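Local coordinates for ABC transporter, substrate-binding protein (Clostridium perfringens, PDB 4EDP), which probably captures a solute outside the cell membrane and hands it to the membrane-spanning part of an ABC transporter, at residues I141-D146 with I151-W156; P147-E152 with E230-V235; A180-A185 with N344-I349; N211-Y216 with A223-N228. One frame throughout, in Å; residues are numbered along the deposited sequence.

How the contacts relate
Coming from the N terminus, the chain runs up strand 135-145 and turns back within a few residues, so contact 1 closes the shortest loop of the set. Contact 2 starts in that same turn and shares I151 and E152 with contact 1, but 77 residues pass before segment 230-235, which leads into strand 233-237, the antiparallel neighbour of 135-145. Contact 3 opens on helix 178-189 inside this span and finishes on the C-terminal helix 332-350, so contacts 2 and 3 cross. Contact 4, a strand and the helix after it, falls within the spans of both. Together they join the turn after strand 135-145, strands 135-145, 212-216 and 233-237, and helices 178-189, 219-227 and 332-350.

Contact 1 (I141-D146 with I151-W156); sequences IGIVVD and IEINSW
W156 lays the six-membered end of its indole against I143, where CZ3 of the ring comes within 3.4 Å of I143 CG1. The two side chains run past each other in opposite directions, and the isoleucine meets the ring obliquely. I143 has CG1 anti to its carbonyl carbon (chi1 -55°) and an extended chain beyond it, which carries CD1 on past the ring until it lies 3.5 Å from the carbonyl O of S155. The far corner of the indole is closed by I141, whose CD1 sits 3.8 Å from W156 CH2, the two side chains meeting nearly at right angles. The ring's NE1 turns to a different partner, the carbonyl of G259. The segments run roughly antiparallel, 156° apart, but they do not pair as strands: 141-145 is hydrogen-bonded through its backbone to 233-237 and to 252-254, so the returning chain passes across one face of the mixed sheet of an alpha/beta lobe, as in other solute-binding proteins. I153 fills the next place along that face. Its CG2 reaches I143 CD1 at 3.8 Å, while its CD1 lies 4.1 Å from V145 CG2. Toward the turn the hydrophobic packing gives way to water, one molecule donating to D146 O at 2.8 Å and accepting from I151 N.

Contact 2 (P147-E152 with E230-V235); sequences PSAGIE and EIVAAV
A149 presses its single methyl against the fork of V232: CB lies 3.6 Å from V232 CG2 and 3.8 Å from V232 CG1, so both branches of the valine touch the same carbon. V232 has CG1 anti to its backbone N (chi1 161°), which turns the pair of methyls toward the turn. This is the close part of the contact. V232 itself is buried and well fixed, since its backbone is hydrogen-bonded to D146, just past the end of the neighbouring antiparallel strand 135-145, and to K167 ahead of strand 168-171; it stands just before strand 233-237 begins. Beside it the fit is slacker. I151 sends CD1 only to within 4.5 Å of V232 CG1, and its side chain also touches L164 and K167. The turn that carries A149 faces solvent. P147 to A149 form a short 3-10 segment, closed by G150 N bonding to P147 O at 3.0 Å, and G150 then takes up a left-handed conformation (phi 66°) that swings the chain round to I151. S148 OG is hydrogen-bonded back to D146 OD1, which holds the outer edge of the turn to the end of strand 135-145. Only apolar carbons meet across the two segments, which implies a small, non-directional contact whose alignment probably depends on the neighbouring backbone bonds.

Contact 3 (A180-A185 with N344-I349); sequences AMVEIA and NNWNRI
Helices 178-189 and 332-350 lie side by side, the nearest alpha carbons of the two segments, those of V182 and W346, being 9.0 Å apart, and W346 makes the contact. W346 has CG anti to its backbone N (chi1 -179°), which sends the ring straight out from its helix with the six-membered end leading. M181 meets that end edge-on: its CG lies close to the ring plane, 3.9 Å from W346 CH2, and the two side chains cross nearly at right angles. Beyond CG the methionine chain, in the conformer described, bends away toward V235 of the sheet. V182 comes alongside obliquely, its CG2 being 4.2 Å from W346 CZ3 and equally far from CE3. Here the C-terminal helix of the chain is packed onto an alpha/beta lobe of the solute-binding fold, since M181 and W346 both also touch I170 on strand 168-171. I173 adds to the hydrophobic surround by touching V182 and W346. The indole nitrogen is held weakly by D172 OD1. Along the same helix, R348 NH2 reaches one turn back to N345 OD1 at 3.3 Å; the bond is nearly straight, yet the donor stands well above the carbonyl plane.

Contact 4 (N211-Y216 with A223-N228); sequences NVVKTY and ANMFSN
M225 leaves its helix with CG anti to the carbonyl carbon (chi1 -60°), runs out straight to the sulfur and then bends at chi3 (71°), which brings the methyl CE over K214. The lysine comes to meet it from the strand with CG tucked between its own backbone N and carbonyl carbon (chi1 70°), so that the first part of its chain lies across the end of the methionine. K214 CG is 3.5 Å from M225 CE, while K214 CD lies 3.6 Å from M225 SD, so the methylenes of the lysine, not its charge, meet the thioether end. The ammonium group continues beyond it to a long, weak ion pair with D221 on the same helix. V213 meets the methionine tip to tip, CG1 standing 4.0 Å from M225 CE. The two segments form the first half of a beta-alpha-beta crossover: strand 212-216 leads into helix 219-227, which returns to strand 233-237, with strand 168-171 parallel to both and between them. M225 also packs on I231 in the loop leaving the helix, and its carbonyl O probably accepts a hydrogen bond from E230 N at 2.8 Å. Further along the strand, Y216 OH is hydrogen-bonded to the carbonyl of V235.

Contact 1 (I141-D146 with I151-W156)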
# COMPACT_ATOMS: atom_id res chain seq x y z
N ILE A 141 7.59 -3.12 -0.47
CA ILE A 141 8.23 -3.57 -1.69
C ILE A 141 9.64 -4.06 -1.39
O ILE A 141 10.14 -3.91 -0.28
CB ILE A 141 8.30 -2.46 -2.76
CG1 ILE A 141 8.95 -1.19 -2.20
CG2 ILE A 141 6.87 -2.16 -3.32
CD1 ILE A 141 9.13 -0.10 -3.22
N GLY A 142 10.25 -4.68 -2.38
CA GLY A 142 11.61 -5.16 -2.29
C GLY A 142 12.09 -5.33 -3.70
O GLY A 142 11.36 -5.02 -4.67
N ILE A 143 13.34 -5.76 -3.83
CA ILE A 143 13.89 -6.07 -5.14
C ILE A 143 13.89 -7.60 -5.24
O ILE A 143 14.65 -8.30 -4.55
CB ILE A 143 15.32 -5.56 -5.35
CG1 ILE A 143 15.42 -4.05 -5.06
CG2 ILE A 143 15.77 -5.88 -6.79
CD1 ILE A 143 16.86 -3.50 -5.11
N VAL A 144 13.01 -8.13 -6.07
CA VAL A 144 12.95 -9.57 -6.29
C VAL A 144 14.04 -9.85 -7.30
O VAL A 144 14.05 -9.24 -8.39
CB VAL A 144 11.57 -10.00 -6.81
CG1 VAL A 144 11.54 -11.55 -7.06
CG2 VAL A 144 10.52 -9.56 -5.81
N VAL A 145 14.95 -10.75 -6.95
CA VAL A 145 16.11 -11.04 -7.76
C VAL A 145 16.34 -12.51 -8.03
O VAL A 145 16.13 -13.34 -7.15
CB VAL A 145 17.41 -10.53 -7.02
CG1 VAL A 145 18.69 -10.88 -7.82
CG2 VAL A 145 17.35 -9.03 -6.74
N ASP A 146 16.73 -12.84 -9.27
CA ASP A 146 17.10 -14.22 -9.64
C ASP A 146 18.62 -14.24 -9.43
O ASP A 146 19.37 -13.71 -10.24
CB ASP A 146 16.78 -14.52 -11.10
CG ASP A 146 17.33 -15.86 -11.56
OD1 ASP A 146 17.86 -16.62 -10.72
OD2 ASP A 146 17.25 -16.14 -12.77
N ILE A 151 24.36 -11.44 -10.86
CA ILE A 151 24.50 -9.99 -10.83
C ILE A 151 24.16 -9.56 -9.41
O ILE A 151 23.05 -9.80 -8.96
CB ILE A 151 23.57 -9.28 -11.83
CG1 ILE A 151 23.83 -9.75 -13.26
CG2 ILE A 151 23.73 -7.77 -11.75
CD1 ILE A 151 22.81 -9.22 -14.25
N GLU A 152 25.11 -8.96 -8.71
CA GLU A 152 24.89 -8.51 -7.34
C GLU A 152 23.98 -7.28 -7.27
O GLU A 152 24.26 -6.25 -7.91
CB GLU A 152 26.21 -8.22 -6.66
CG GLU A 152 26.09 -7.89 -5.18
CD GLU A 152 25.69 -9.10 -4.31
OE1 GLU A 152 25.68 -10.25 -4.80
OE2 GLU A 152 25.43 -8.88 -3.11
N ILE A 153 22.90 -7.40 -6.51
CA ILE A 153 21.93 -6.32 -6.32
C ILE A 153 21.59 -6.27 -4.83
O ILE A 153 20.93 -7.17 -4.30
CB ILE A 153 20.63 -6.54 -7.13
CG1 ILE A 153 20.94 -6.71 -8.61
CG2 ILE A 153 19.68 -5.38 -6.90
CD1 ILE A 153 19.75 -7.17 -9.46
N ASN A 154 22.06 -5.22 -4.15
CA ASN A 154 21.84 -5.06 -2.71
C ASN A 154 21.02 -3.83 -2.35
O ASN A 154 20.14 -3.87 -1.49
CB ASN A 154 23.20 -4.96 -2.02
CG ASN A 154 23.98 -6.25 -2.07
OD1 ASN A 154 23.50 -7.29 -1.63
ND2 ASN A 154 25.21 -6.19 -2.59
N SER A 155 21.28 -2.75 -3.06
CA SER A 155 20.67 -1.45 -2.76
C SER A 155 19.75 -1.03 -3.91
O SER A 155 19.81 -1.62 -5.00
CB SER A 155 21.77 -0.41 -2.64
OG SER A 155 22.40 -0.24 -3.90
N TRP A 156 18.92 -0.02 -3.70
CA TRP A 156 18.08 0.47 -4.78
C TRP A 156 18.94 1.01 -5.92
O TRP A 156 18.62 0.82 -7.10
CB TRP A 156 17.16 1.61 -4.30
CG TRP A 156 16.10 1.22 -3.30
CD1 TRP A 156 15.98 1.70 -2.01
CD2 TRP A 156 15.01 0.31 -3.49
NE1 TRP A 156 14.89 1.13 -1.40
CE2 TRP A 156 14.27 0.28 -2.28
CE3 TRP A 156 14.58 -0.49 -4.55
CZ2 TRP A 156 13.16 -0.53 -2.11
CZ3 TRP A 156 13.48 -1.29 -4.37
CH2 TRP A 156 12.78 -1.31 -3.17
O HOH W 1 21.54 -11.91 -10.26

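Contact 2 (P147-E152 with E230-V235)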
# COMPACT_ATOMS: atom_id res chain seq x y z
N PRO A 147 19.08 -14.84 -8.33
CA PRO A 147 20.51 -14.81 -8.01
C PRO A 147 21.38 -15.64 -8.94
O PRO A 147 22.58 -15.40 -9.01
CB PRO A 147 20.55 -15.34 -6.57
CG PRO A 147 19.38 -16.24 -6.48
CD PRO A 147 18.32 -15.64 -7.35
N SER A 148 20.77 -16.54 -9.71
CA SER A 148 21.54 -17.39 -10.62
C SER A 148 22.13 -16.64 -11.81
O SER A 148 22.94 -17.20 -12.54
CB SER A 148 20.70 -18.57 -11.11
OG SER A 148 19.63 -18.13 -11.93
N ALA A 149 21.71 -15.39 -12.03
CA ALA A 149 22.26 -14.58 -13.10
C ALA A 149 23.62 -14.05 -12.64
O ALA A 149 24.39 -13.51 -13.44
CB ALA A 149 21.33 -13.44 -13.45
N GLY A 150 23.91 -14.19 -11.35
CA GLY A 150 25.18 -13.74 -10.78
C GLY A 150 25.42 -12.24 -10.79
O GLY A 150 26.56 -11.79 -10.78
N ILE A 151 24.36 -11.44 -10.86
CA ILE A 151 24.50 -9.99 -10.83
C ILE A 151 24.16 -9.56 -9.41
O ILE A 151 23.05 -9.80 -8.96
CB ILE A 151 23.57 -9.28 -11.83
CG1 ILE A 151 23.83 -9.75 -13.26
CG2 ILE A 151 23.73 -7.77 -11.75
CD1 ILE A 151 22.81 -9.22 -14.25
N GLU A 152 25.11 -8.96 -8.71
CA GLU A 152 24.89 -8.51 -7.34
C GLU A 152 23.98 -7.28 -7.27
O GLU A 152 24.26 -6.25 -7.91
CB GLU A 152 26.21 -8.22 -6.66
CG GLU A 152 26.09 -7.89 -5.18
CD GLU A 152 25.69 -9.10 -4.31
OE1 GLU A 152 25.68 -10.25 -4.80
OE2 GLU A 152 25.43 -8.88 -3.11
N GLU A 230 13.08 -13.29 -18.94
CA GLU A 230 13.04 -11.96 -19.54
C GLU A 230 13.62 -10.88 -18.64
O GLU A 230 14.00 -9.80 -19.12
CB GLU A 230 11.60 -11.54 -19.85
CG GLU A 230 10.86 -12.41 -20.84
CD GLU A 230 9.43 -11.92 -21.04
OE1 GLU A 230 9.22 -10.68 -21.11
OE2 GLU A 230 8.52 -12.77 -21.15
N ILE A 231 13.59 -11.13 -17.33
CA ILE A 231 14.14 -10.22 -16.34
C ILE A 231 14.88 -11.03 -15.28
O ILE A 231 14.60 -12.21 -15.07
CB ILE A 231 13.06 -9.31 -15.66
CG1 ILE A 231 11.99 -10.17 -14.96
CG2 ILE A 231 12.41 -8.37 -16.67
CD1 ILE A 231 10.88 -9.37 -14.25
N VAL A 232 15.83 -10.36 -14.65
CA VAL A 232 16.64 -10.87 -13.54
C VAL A 232 16.21 -10.21 -12.24
O VAL A 232 16.44 -10.75 -11.15
CB VAL A 232 18.13 -10.51 -13.77
CG1 VAL A 232 18.93 -10.60 -12.50
CG2 VAL A 232 18.71 -11.39 -14.88
N ALA A 233 15.61 -9.02 -12.33
CA ALA A 233 15.17 -8.28 -11.14
C ALA A 233 13.92 -7.45 -11.36
O ALA A 233 13.65 -6.99 -12.47
CB ALA A 233 16.30 -7.35 -10.64
N ALA A 234 13.15 -7.27 -10.29
CA ALA A 234 11.97 -6.41 -10.35
C ALA A 234 11.71 -5.72 -9.02
O ALA A 234 11.91 -6.32 -7.95
CB ALA A 234 10.70 -7.20 -10.77
N VAL A 235 11.31 -4.46 -9.07
CA VAL A 235 10.88 -3.77 -7.86
C VAL A 235 9.43 -4.24 -7.73
O VAL A 235 8.63 -4.01 -8.63
CB VAL A 235 10.95 -2.24 -7.99
CG1 VAL A 235 10.28 -1.57 -6.80
CG2 VAL A 235 12.39 -1.79 -8.16

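Contact 3 (A180-A185 with N344-I349)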
# COMPACT_ATOMS: atom_id res chain seq x y z
N ALA A 180 6.53 5.39 -5.03
CA ALA A 180 7.73 4.87 -4.40
C ALA A 180 8.88 4.80 -5.40
O ALA A 180 10.01 5.13 -5.06
CB ALA A 180 7.46 3.47 -3.78
N MET A 181 8.59 4.37 -6.62
CA MET A 181 9.61 4.24 -7.64
C MET A 181 10.24 5.64 -7.94
O MET A 181 11.46 5.76 -8.11
CB MET A 181 9.03 3.54 -8.89
CG MET A 181 10.09 3.06 -9.80
SD MET A 181 11.07 1.74 -9.06
CE MET A 181 12.63 2.15 -9.84
N VAL A 182 9.42 6.69 -7.95
CA VAL A 182 9.92 8.05 -8.17
C VAL A 182 10.78 8.45 -6.95
O VAL A 182 11.84 9.09 -7.11
CB VAL A 182 8.77 9.07 -8.39
CG1 VAL A 182 9.30 10.49 -8.47
CG2 VAL A 182 7.96 8.72 -9.65
N GLU A 183 10.34 8.11 -5.74
CA GLU A 183 11.10 8.46 -4.53
C GLU A 183 12.43 7.71 -4.45
O GLU A 183 13.44 8.25 -3.96
CB GLU A 183 10.26 8.38 -3.25
CG GLU A 183 9.11 9.40 -3.29
CD GLU A 183 8.57 9.83 -1.94
OE1 GLU A 183 9.12 9.43 -0.90
OE2 GLU A 183 7.61 10.66 -1.93
N ILE A 184 12.45 6.47 -4.94
CA ILE A 184 13.67 5.69 -5.02
C ILE A 184 14.68 6.42 -5.93
O ILE A 184 15.85 6.56 -5.59
CB ILE A 184 13.37 4.27 -5.55
CG1 ILE A 184 12.72 3.42 -4.44
CG2 ILE A 184 14.67 3.62 -6.05
CD1 ILE A 184 12.06 2.14 -4.94
N ALA A 185 14.20 6.92 -7.07
CA ALA A 185 15.03 7.67 -8.02
C ALA A 185 15.50 8.97 -7.38
O ALA A 185 16.65 9.39 -7.60
CB ALA A 185 14.24 7.94 -9.31
N ASN A 344 2.68 12.70 -16.41
CA ASN A 344 3.13 13.26 -17.68
C ASN A 344 4.61 12.99 -17.90
O ASN A 344 5.02 12.48 -18.94
CB ASN A 344 2.84 14.76 -17.76
CG ASN A 344 1.38 15.08 -17.96
OD1 ASN A 344 0.56 14.18 -18.13
ND2 ASN A 344 1.04 16.37 -17.95
N ASN A 345 5.42 13.33 -16.90
CA ASN A 345 6.88 13.12 -16.98
C ASN A 345 7.25 11.65 -17.18
O ASN A 345 8.12 11.32 -17.99
CB ASN A 345 7.56 13.58 -15.69
CG ASN A 345 7.73 15.09 -15.60
OD1 ASN A 345 7.70 15.80 -16.60
ND2 ASN A 345 7.97 15.58 -14.38
N TRP A 346 6.58 10.78 -16.43
CA TRP A 346 6.84 9.34 -16.48
C TRP A 346 6.55 8.79 -17.86
O TRP A 346 7.39 8.11 -18.45
CB TRP A 346 5.95 8.62 -15.47
CG TRP A 346 6.13 7.13 -15.40
CD1 TRP A 346 5.56 6.19 -16.22
CD2 TRP A 346 6.90 6.40 -14.43
NE1 TRP A 346 5.93 4.93 -15.82
CE2 TRP A 346 6.75 5.03 -14.72
CE3 TRP A 346 7.69 6.78 -13.33
CZ2 TRP A 346 7.38 4.04 -13.97
CZ3 TRP A 346 8.31 5.80 -12.58
CH2 TRP A 346 8.16 4.44 -12.90
N ASN A 347 5.36 9.07 -18.37
CA ASN A 347 4.97 8.60 -19.69
C ASN A 347 5.88 9.14 -20.79
O ASN A 347 6.21 8.42 -21.72
CB ASN A 347 3.50 8.93 -19.97
CG ASN A 347 2.54 8.12 -19.11
OD1 ASN A 347 2.90 7.05 -18.61
ND2 ASN A 347 1.31 8.59 -18.97
N ARG A 348 6.28 10.40 -20.69
CA ARG A 348 7.18 11.01 -21.67
C ARG A 348 8.50 10.25 -21.68
O ARG A 348 9.06 9.99 -22.74
CB ARG A 348 7.41 12.48 -21.31
CG ARG A 348 8.44 13.22 -22.17
CD ARG A 348 8.53 14.68 -21.76
NE ARG A 348 8.83 14.84 -20.34
CZ ARG A 348 10.06 14.83 -19.82
NH1 ARG A 348 11.12 14.68 -20.59
NH2 ARG A 348 10.22 14.97 -18.50
N ILE A 349 8.97 9.88 -20.50
CA ILE A 349 10.24 9.16 -20.35
C ILE A 349 10.22 7.68 -20.66
O ILE A 349 11.10 7.18 -21.35
CB ILE A 349 10.74 9.23 -18.89
CG1 ILE A 349 11.28 10.61 -18.58
CG2 ILE A 349 11.84 8.22 -18.68
CD1 ILE A 349 11.76 10.72 -17.14

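Contact 4 (N211-Y216 with A223-N228)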
# COMPACT_ATOMS: atom_id res chain seq x y z
N ASN A 211 18.02 -0.28 -18.66
CA ASN A 211 17.82 -1.51 -17.91
C ASN A 211 16.36 -1.98 -17.81
O ASN A 211 16.10 -3.14 -17.45
CB ASN A 211 18.35 -1.29 -16.49
CG ASN A 211 19.84 -1.06 -16.45
OD1 ASN A 211 20.52 -1.14 -17.49
ND2 ASN A 211 20.38 -0.80 -15.25
N VAL A 212 15.42 -1.10 -18.11
CA VAL A 212 14.00 -1.42 -17.97
C VAL A 212 13.40 -2.13 -19.19
O VAL A 212 13.33 -1.59 -20.28
CB VAL A 212 13.19 -0.15 -17.68
CG1 VAL A 212 11.71 -0.50 -17.51
CG2 VAL A 212 13.71 0.52 -16.43
N VAL A 213 12.97 -3.36 -18.97
CA VAL A 213 12.34 -4.18 -20.00
C VAL A 213 10.91 -3.70 -20.15
O VAL A 213 10.40 -3.55 -21.27
CB VAL A 213 12.35 -5.65 -19.59
CG1 VAL A 213 11.48 -6.48 -20.52
CG2 VAL A 213 13.78 -6.13 -19.57
N LYS A 214 10.25 -3.48 -19.02
CA LYS A 214 8.92 -2.91 -19.07
C LYS A 214 8.49 -2.39 -17.71
O LYS A 214 9.05 -2.76 -16.67
CB LYS A 214 7.88 -3.89 -19.56
CG LYS A 214 7.57 -5.01 -18.60
CD LYS A 214 6.45 -5.90 -19.14
CE LYS A 214 5.15 -5.13 -19.35
NZ LYS A 214 4.06 -6.06 -19.76
N THR A 215 7.49 -1.50 -17.76
CA THR A 215 6.87 -0.98 -16.57
C THR A 215 5.64 -1.88 -16.51
O THR A 215 5.06 -2.22 -17.55
CB THR A 215 6.56 0.52 -16.68
OG1 THR A 215 5.63 0.74 -17.74
CG2 THR A 215 7.83 1.30 -16.99
N TYR A 216 5.27 -2.35 -15.33
CA TYR A 216 4.16 -3.26 -15.23
C TYR A 216 3.04 -2.69 -14.39
O TYR A 216 3.25 -1.85 -13.52
CB TYR A 216 4.62 -4.61 -14.65
CG TYR A 216 5.04 -4.54 -13.21
CD1 TYR A 216 4.12 -4.71 -12.19
CD2 TYR A 216 6.36 -4.31 -12.85
CE1 TYR A 216 4.49 -4.65 -10.86
CE2 TYR A 216 6.74 -4.23 -11.51
CZ TYR A 216 5.81 -4.41 -10.52
OH TYR A 216 6.15 -4.34 -9.18
N ALA A 223 5.59 -13.00 -12.73
CA ALA A 223 5.90 -14.42 -12.61
C ALA A 223 6.37 -15.00 -13.94
O ALA A 223 7.39 -15.69 -14.01
CB ALA A 223 4.69 -15.19 -12.07
N ASN A 224 5.61 -14.74 -15.00
CA ASN A 224 5.95 -15.23 -16.33
C ASN A 224 7.26 -14.63 -16.87
O ASN A 224 8.03 -15.33 -17.54
CB ASN A 224 4.82 -14.93 -17.32
CG ASN A 224 3.59 -15.78 -17.06
OD1 ASN A 224 3.66 -16.80 -16.38
ND2 ASN A 224 2.46 -15.37 -17.62
N MET A 225 7.52 -13.37 -16.58
CA MET A 225 8.75 -12.72 -17.05
C MET A 225 9.96 -13.37 -16.40
O MET A 225 10.98 -13.55 -17.05
CB MET A 225 8.72 -11.20 -16.80
CG MET A 225 7.55 -10.50 -17.49
SD MET A 225 7.49 -8.73 -17.14
CE MET A 225 8.90 -8.25 -18.08
N PHE A 226 9.86 -13.70 -15.11
CA PHE A 226 10.95 -14.39 -14.43
C PHE A 226 11.07 -15.82 -14.93
O PHE A 226 12.18 -16.32 -15.13
CB PHE A 226 10.74 -14.41 -12.92
CG PHE A 226 11.25 -13.20 -12.22
CD1 PHE A 226 12.60 -13.08 -11.94
CD2 PHE A 226 10.39 -12.19 -11.81
CE1 PHE A 226 13.09 -11.98 -11.27
CE2 PHE A 226 10.88 -11.09 -11.14
CZ PHE A 226 12.23 -10.97 -10.88
N SER A 227 9.93 -16.49 -15.12
CA SER A 227 9.94 -17.88 -15.60
C SER A 227 10.55 -18.00 -16.99
O SER A 227 11.23 -18.98 -17.29
CB SER A 227 8.53 -18.48 -15.58
OG SER A 227 8.06 -18.60 -14.26
N ASN A 228 10.30 -17.01 -17.84
CA ASN A 228 10.86 -17.01 -19.19
C ASN A 228 12.27 -16.41 -19.28
O ASN A 228 12.86 -16.37 -20.36
CB ASN A 228 9.96 -16.23 -20.15
CG ASN A 228 8.58 -16.86 -20.29
OD1 ASN A 228 8.39 -18.05 -20.04
ND2 ASN A 228 7.61 -16.05 -20.71